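Local coordinates for ribosomal protein s2-related protein (Deinococcus radiodurans, PDB 2JH3), which carries a [4Fe-4S] cluster beside chelatase-like domains and may act as a sirohydrochlorin ferrochelatase, at residues Gly295-Thr300 with Leu370-Val375; Arg346-Leu351 with Cys422-Arg427. All coordinates share one frame; numbering follows the deposited sequence.

Overall arrangement
Both contacts are buried and their centres lie about 12 Å apart, on the same side of the chain's centre. Contact 1 stays within the stabilising domain, setting the start of strand 297-302 against the end of helix 361-371; its chemistry is a tyrosine hydroxyl, a water and a few apolar tips. Contact 2 joins a loop of that domain, 346-351, to the cysteine-bearing loop 422-427 of the iron-sulfur domain, through two backbone hydrogen bonds and a tryptophan face, beside the cluster. The two meet directly: Glu-296 OE1 lies 3.0 Å from Leu-351 N, and Leu-371 O lies 3.2 Å from Arg-346 NH2, both probable hydrogen bonds. The second subunit reaches both contacts.

Contact 1. Residues Gly295-Thr300 with Leu370-Val375; sequences GEVLLT and LLYPAV
The hydroxyl of Tyr-372 is gripped twice: Glu-296 N donates to Tyr-372 OH over 3.0 Å in a nearly straight bond (165° at the hydrogen), and the hydroxyl gives its own proton to a water 2.6 Å from OH. That water sits at the ring edge, in the ring plane, and donates in turn to Glu-296 OE1 at 2.7 Å, closing a small loop between backbone, phenol and carboxylate. Glu-296 and Tyr-372 cross at about a right angle, and Glu-296 CB comes within 3.5 Å of Tyr-372 OH. Glu-296 OE2 forms a salt bridge to Arg-349 of the second subunit. In the fold, this is where the turn between strands 292-294 and 297-302 of a mixed sheet meets the residues just beyond helix 361-371, Tyr-372 being the first to leave helical geometry. Gly-295 has a positive phi of 58°, a value that favours glycine, and a CB there would run into Tyr-372 OH. Two residues further along, Val-297 CG2, the methyl anti to the carbonyl carbon, lies 3.8 Å from Tyr-372 CE2 as the two side chains slide past each other in opposite directions, and it meets Leu-371 CD2 tip to tip at 3.9 Å. A phenylalanine in place of Tyr-372 would probably strand Glu-296 N without its acceptor and the water without the proton it receives.

Contact 2. Residues Arg346-Leu351 with Cys422-Arg427; sequences RTWRTL and CASCLR. With SF4 (iron/sulfur cluster), chain E.
With SG anti to the backbone N (chi1 -161°), Cys-425 reaches past Thr-347 to the cluster, while Trp-348, CG anti to its carbonyl carbon (chi1 -84°), turns one indole face to Ser-424. Ser-424 CB stands over the six-membered ring, 3.5 Å from its centroid and 11° off the normal, a CH-pi contact; Cys-425 SG lies obliquely to the five-membered ring. At the indole edge, Trp-348 NE1 is 3.4 Å from cluster atom S1. The backbones pair through a single beta bridge: Leu-426 N donates to Thr-347 O over 2.8 Å, and Arg-349 N to Ser-424 O over 2.7 Å, the latter almost in line with the carbonyl. Thr-347 CG2 lies over one face of the Arg-427 guanidinium, toward its rim; that guanidinium is salt-bridged to Glu-52. Arg-349 NH2 reaches the carbonyl of Ala-423 through a water, and its NH1 donates to Leu-351 O of the second subunit. Cys-425 SG binds iron FE3 at 2.3 Å and accepts a hydrogen bond from Arg-427 N. Cys-422 SG holds iron FE4 at 2.4 Å across a type I turn, the CxxC pair that, with Cys-450 and Cys-454, completes this [4Fe-4S] site.

Contact 1. Residues Gly295-Thr300 with Leu370-Val375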
loop_
_atom_site.group_PDB
_atom_site.type_symbol
_atom_site.label_atom_id
_atom_site.label_comp_id
_atom_site.label_asym_id
_atom_site.label_seq_id
_atom_site.Cartn_x
_atom_site.Cartn_y
_atom_site.Cartn_z
ATOM N N GLY A 295 -9.437 -3.249 13.687
ATOM C CA GLY A 295 -8.676 -2.900 12.469
ATOM C C GLY A 295 -9.078 -1.516 12.023
ATOM O O GLY A 295 -8.944 -0.541 12.758
ATOM N N GLU A 296 -9.585 -1.411 10.789
ATOM C CA GLU A 296 -9.972 -0.165 10.185
ATOM C C GLU A 296 -11.493 0.072 10.215
ATOM O O GLU A 296 -11.988 0.984 9.508
ATOM C CB GLU A 296 -9.550 -0.155 8.726
ATOM C CG GLU A 296 -8.026 -0.022 8.445
ATOM C CD GLU A 296 -7.721 0.204 6.899
ATOM O OE1 GLU A 296 -7.782 -0.787 6.130
ATOM O OE2 GLU A 296 -7.328 1.341 6.504
ATOM N N VAL A 297 -12.184 -0.644 11.087
ATOM C CA VAL A 297 -13.632 -0.558 11.220
ATOM C C VAL A 297 -14.107 -0.091 12.578
ATOM O O VAL A 297 -13.588 -0.501 13.622
ATOM C CB VAL A 297 -14.308 -1.916 10.842
ATOM C CG1 VAL A 297 -15.826 -1.939 11.059
ATOM C CG2 VAL A 297 -14.058 -2.129 9.400
ATOM N N LEU A 298 -15.080 0.818 12.530
ATOM C CA LEU A 298 -15.746 1.402 13.676
ATOM C C LEU A 298 -17.102 0.683 13.834
ATOM O O LEU A 298 -17.885 0.630 12.890
ATOM C CB LEU A 298 -15.974 2.912 13.492
ATOM C CG LEU A 298 -16.625 3.643 14.684
ATOM C CD1 LEU A 298 -15.841 3.547 15.876
ATOM C CD2 LEU A 298 -16.853 5.091 14.355
ATOM N N LEU A 299 -17.320 0.062 14.996
ATOM C CA LEU A 299 -18.537 -0.705 15.293
ATOM C C LEU A 299 -19.316 0.067 16.399
ATOM O O LEU A 299 -18.765 0.297 17.473
ATOM C CB LEU A 299 -18.107 -2.106 15.713
ATOM C CG LEU A 299 -19.152 -3.175 16.044
ATOM C CD1 LEU A 299 -20.317 -3.263 14.981
ATOM C CD2 LEU A 299 -18.489 -4.521 16.252
ATOM N N THR A 300 -20.559 0.519 16.087
ATOM C CA THR A 300 -21.349 1.445 16.908
ATOM C C THR A 300 -22.722 0.757 17.163
ATOM O O THR A 300 -23.323 0.243 16.228
ATOM C CB THR A 300 -21.611 2.737 16.168
ATOM O OG1 THR A 300 -20.373 3.247 15.664
ATOM C CG2 THR A 300 -22.150 3.796 17.084
ATOM N N LEU A 370 -17.302 -12.364 7.198
ATOM C CA LEU A 370 -16.972 -12.129 5.834
ATOM C C LEU A 370 -16.036 -10.889 5.629
ATOM O O LEU A 370 -15.345 -10.818 4.630
ATOM C CB LEU A 370 -18.257 -11.989 4.997
ATOM C CG LEU A 370 -19.198 -13.210 4.901
ATOM C CD1 LEU A 370 -20.467 -12.905 4.152
ATOM C CD2 LEU A 370 -18.501 -14.519 4.358
ATOM N N LEU A 371 -16.123 -9.894 6.499
ATOM C CA LEU A 371 -15.371 -8.661 6.397
ATOM C C LEU A 371 -13.906 -8.870 6.780
ATOM O O LEU A 371 -12.959 -8.459 6.095
ATOM C CB LEU A 371 -15.955 -7.645 7.358
ATOM C CG LEU A 371 -15.163 -6.310 7.464
ATOM C CD1 LEU A 371 -15.151 -5.538 6.228
ATOM C CD2 LEU A 371 -15.805 -5.451 8.527
ATOM N N TYR A 372 -13.736 -9.552 7.909
ATOM C CA TYR A 372 -12.415 -9.844 8.438
ATOM C C TYR A 372 -12.318 -11.322 8.904
ATOM O O TYR A 372 -12.295 -11.610 10.088
ATOM C CB TYR A 372 -12.077 -8.926 9.633
ATOM C CG TYR A 372 -11.610 -7.479 9.391
ATOM C CD1 TYR A 372 -10.497 -7.203 8.591
ATOM C CD2 TYR A 372 -12.226 -6.417 10.030
ATOM C CE1 TYR A 372 -10.042 -5.938 8.423
ATOM C CE2 TYR A 372 -11.781 -5.102 9.858
ATOM C CZ TYR A 372 -10.627 -4.879 9.093
ATOM O OH TYR A 372 -10.101 -3.602 8.830
ATOM N N PRO A 373 -12.215 -12.256 7.965
ATOM C CA PRO A 373 -12.158 -13.699 8.274
ATOM C C PRO A 373 -11.117 -14.087 9.291
ATOM O O PRO A 373 -9.984 -13.686 9.173
ATOM C CB PRO A 373 -11.795 -14.317 6.940
ATOM C CG PRO A 373 -12.234 -13.396 6.001
ATOM C CD PRO A 373 -12.137 -12.048 6.518
ATOM N N ALA A 374 -11.573 -14.823 10.319
ATOM C CA ALA A 374 -10.760 -15.438 11.346
ATOM C C ALA A 374 -10.172 -14.508 12.372
ATOM O O ALA A 374 -9.614 -14.977 13.324
ATOM C CB ALA A 374 -9.633 -16.365 10.753
ATOM N N VAL A 375 -10.362 -13.203 12.204
ATOM C CA VAL A 375 -9.780 -12.239 13.080
ATOM C C VAL A 375 -10.377 -12.344 14.496
ATOM O O VAL A 375 -9.682 -12.229 15.471
ATOM C CB VAL A 375 -9.898 -10.811 12.448
ATOM C CG1 VAL A 375 -9.571 -9.755 13.425
ATOM C CG2 VAL A 375 -8.980 -10.679 11.235
HETATM O O HOH W 1 -8.242 -3.272 7.010
#

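Contact 2. Residues Arg346-Leu351 with Cys422-Arg427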
loop_
_atom_site.group_PDB
_atom_site.type_symbol
_atom_site.label_atom_id
_atom_site.label_comp_id
_atom_site.label_asym_id
_atom_site.label_seq_id
_atom_site.Cartn_x
_atom_site.Cartn_y
_atom_site.Cartn_z
ATOM N N ARG A 346 -7.718 -9.724 3.781
ATOM C CA ARG A 346 -8.665 -8.673 4.160
ATOM C C ARG A 346 -8.162 -7.840 5.317
ATOM O O ARG A 346 -8.725 -6.820 5.625
ATOM C CB ARG A 346 -10.045 -9.318 4.433
ATOM C CG ARG A 346 -10.861 -9.530 3.131
ATOM C CD ARG A 346 -12.149 -10.313 3.265
ATOM N NE ARG A 346 -13.062 -10.007 2.166
ATOM C CZ ARG A 346 -13.831 -8.941 2.064
ATOM N NH1 ARG A 346 -14.574 -8.797 0.979
ATOM N NH2 ARG A 346 -14.007 -8.094 3.083
ATOM N N THR A 347 -7.140 -8.306 6.028
ATOM C CA THR A 347 -6.457 -7.502 7.054
ATOM C C THR A 347 -5.394 -6.486 6.518
ATOM O O THR A 347 -4.742 -5.841 7.298
ATOM C CB THR A 347 -5.775 -8.365 8.063
ATOM O OG1 THR A 347 -4.977 -9.390 7.447
ATOM C CG2 THR A 347 -6.822 -9.023 8.932
ATOM N N TRP A 348 -5.242 -6.402 5.208
ATOM C CA TRP A 348 -4.407 -5.378 4.626
ATOM C C TRP A 348 -5.016 -4.024 4.895
ATOM O O TRP A 348 -6.244 -3.884 4.950
ATOM C CB TRP A 348 -4.120 -5.634 3.123
ATOM C CG TRP A 348 -2.987 -6.551 2.972
ATOM C CD1 TRP A 348 -2.641 -7.567 3.834
ATOM C CD2 TRP A 348 -2.076 -6.620 1.895
ATOM N NE1 TRP A 348 -1.534 -8.202 3.378
ATOM C CE2 TRP A 348 -1.145 -7.617 2.206
ATOM C CE3 TRP A 348 -1.866 -5.830 0.754
ATOM C CZ2 TRP A 348 -0.079 -7.947 1.344
ATOM C CZ3 TRP A 348 -0.807 -6.114 -0.069
ATOM C CH2 TRP A 348 0.091 -7.150 0.228
ATOM N N ARG A 349 -4.153 -3.047 5.179
ATOM C CA ARG A 349 -4.551 -1.662 5.459
ATOM C C ARG A 349 -4.999 -0.926 4.193
ATOM O O ARG A 349 -4.496 0.186 3.809
ATOM C CB ARG A 349 -3.408 -0.958 6.170
ATOM C CG ARG A 349 -3.838 0.217 7.127
ATOM C CD ARG A 349 -2.715 1.254 7.328
ATOM N NE ARG A 349 -1.566 0.573 7.965
ATOM C CZ ARG A 349 -0.496 1.187 8.464
ATOM N NH1 ARG A 349 -0.406 2.487 8.382
ATOM N NH2 ARG A 349 0.486 0.496 8.991
ATOM N N THR A 350 -6.010 -1.496 3.525
ATOM C CA THR A 350 -6.468 -1.043 2.214
ATOM C C THR A 350 -7.977 -1.074 2.111
ATOM O O THR A 350 -8.491 -1.000 1.020
ATOM C CB THR A 350 -5.896 -1.924 1.130
ATOM O OG1 THR A 350 -6.356 -3.243 1.371
ATOM C CG2 THR A 350 -4.353 -1.892 1.149
ATOM N N LEU A 351 -8.698 -1.048 3.251
ATOM C CA LEU A 351 -10.148 -1.103 3.265
ATOM C C LEU A 351 -10.570 0.196 2.635
ATOM O O LEU A 351 -10.026 1.212 2.937
ATOM C CB LEU A 351 -10.685 -1.193 4.684
ATOM C CG LEU A 351 -12.119 -1.586 4.946
ATOM C CD1 LEU A 351 -12.260 -2.955 4.533
ATOM C CD2 LEU A 351 -12.425 -1.411 6.415
ATOM N N CYS A 422 4.410 -7.873 4.520
ATOM C CA CYS A 422 3.603 -7.781 5.718
ATOM C C CYS A 422 3.391 -6.342 6.230
ATOM O O CYS A 422 2.478 -6.076 7.030
ATOM C CB CYS A 422 4.194 -8.631 6.817
ATOM S SG CYS A 422 4.281 -10.388 6.448
ATOM N N ALA A 423 4.232 -5.411 5.746
ATOM C CA ALA A 423 4.033 -3.989 6.043
ATOM C C ALA A 423 2.709 -3.453 5.628
ATOM O O ALA A 423 2.235 -2.422 6.162
ATOM C CB ALA A 423 5.143 -3.192 5.446
ATOM N N SER A 424 2.088 -4.098 4.645
ATOM C CA SER A 424 0.747 -3.725 4.229
ATOM C C SER A 424 -0.367 -4.242 5.115
ATOM O O SER A 424 -1.535 -3.821 4.977
ATOM C CB SER A 424 0.524 -4.198 2.787
ATOM O OG SER A 424 1.251 -3.369 1.881
ATOM N N CYS A 425 -0.024 -5.162 6.005
ATOM C CA CYS A 425 -0.975 -5.936 6.759
ATOM C C CYS A 425 -1.185 -5.379 8.163
ATOM O O CYS A 425 -0.224 -4.919 8.794
ATOM C CB CYS A 425 -0.444 -7.374 6.885
ATOM S SG CYS A 425 -1.718 -8.587 7.324
ATOM N N LEU A 426 -2.391 -5.454 8.690
ATOM C CA LEU A 426 -2.635 -5.173 10.140
ATOM C C LEU A 426 -2.026 -6.162 11.148
ATOM O O LEU A 426 -1.808 -5.876 12.352
ATOM C CB LEU A 426 -4.129 -5.134 10.370
ATOM C CG LEU A 426 -4.991 -3.830 10.271
ATOM C CD1 LEU A 426 -4.338 -2.656 9.764
ATOM C CD2 LEU A 426 -6.449 -4.027 9.732
ATOM N N ARG A 427 -1.854 -7.381 10.694
ATOM C CA ARG A 427 -1.489 -8.473 11.580
ATOM C C ARG A 427 -0.020 -8.439 11.961
ATOM O O ARG A 427 0.805 -7.748 11.306
ATOM C CB ARG A 427 -1.832 -9.807 10.906
ATOM C CG ARG A 427 -3.291 -10.054 10.787
ATOM C CD ARG A 427 -3.509 -11.439 10.207
ATOM N NE ARG A 427 -4.855 -12.046 10.398
ATOM C CZ ARG A 427 -5.736 -12.383 9.470
ATOM N NH1 ARG A 427 -6.810 -13.072 9.811
ATOM N NH2 ARG A 427 -5.497 -12.171 8.182
HETATM FE FE1 SF4 E . 0.356 -12.807 7.946
HETATM FE FE2 SF4 E . 0.072 -12.520 5.261
HETATM FE FE3 SF4 E . -0.544 -10.492 6.941
HETATM FE FE4 SF4 E . 2.070 -11.193 6.558
HETATM S S1 SF4 E . 0.641 -10.321 4.944
HETATM S S2 SF4 E . 1.086 -10.760 8.597
HETATM S S3 SF4 E . 1.883 -13.499 6.356
HETATM S S4 SF4 E . -1.689 -12.479 6.779
HETATM O O HOH W 2 0.022 -2.066 7.867
HETATM O O HOH W 3 -1.561 -1.079 3.076
#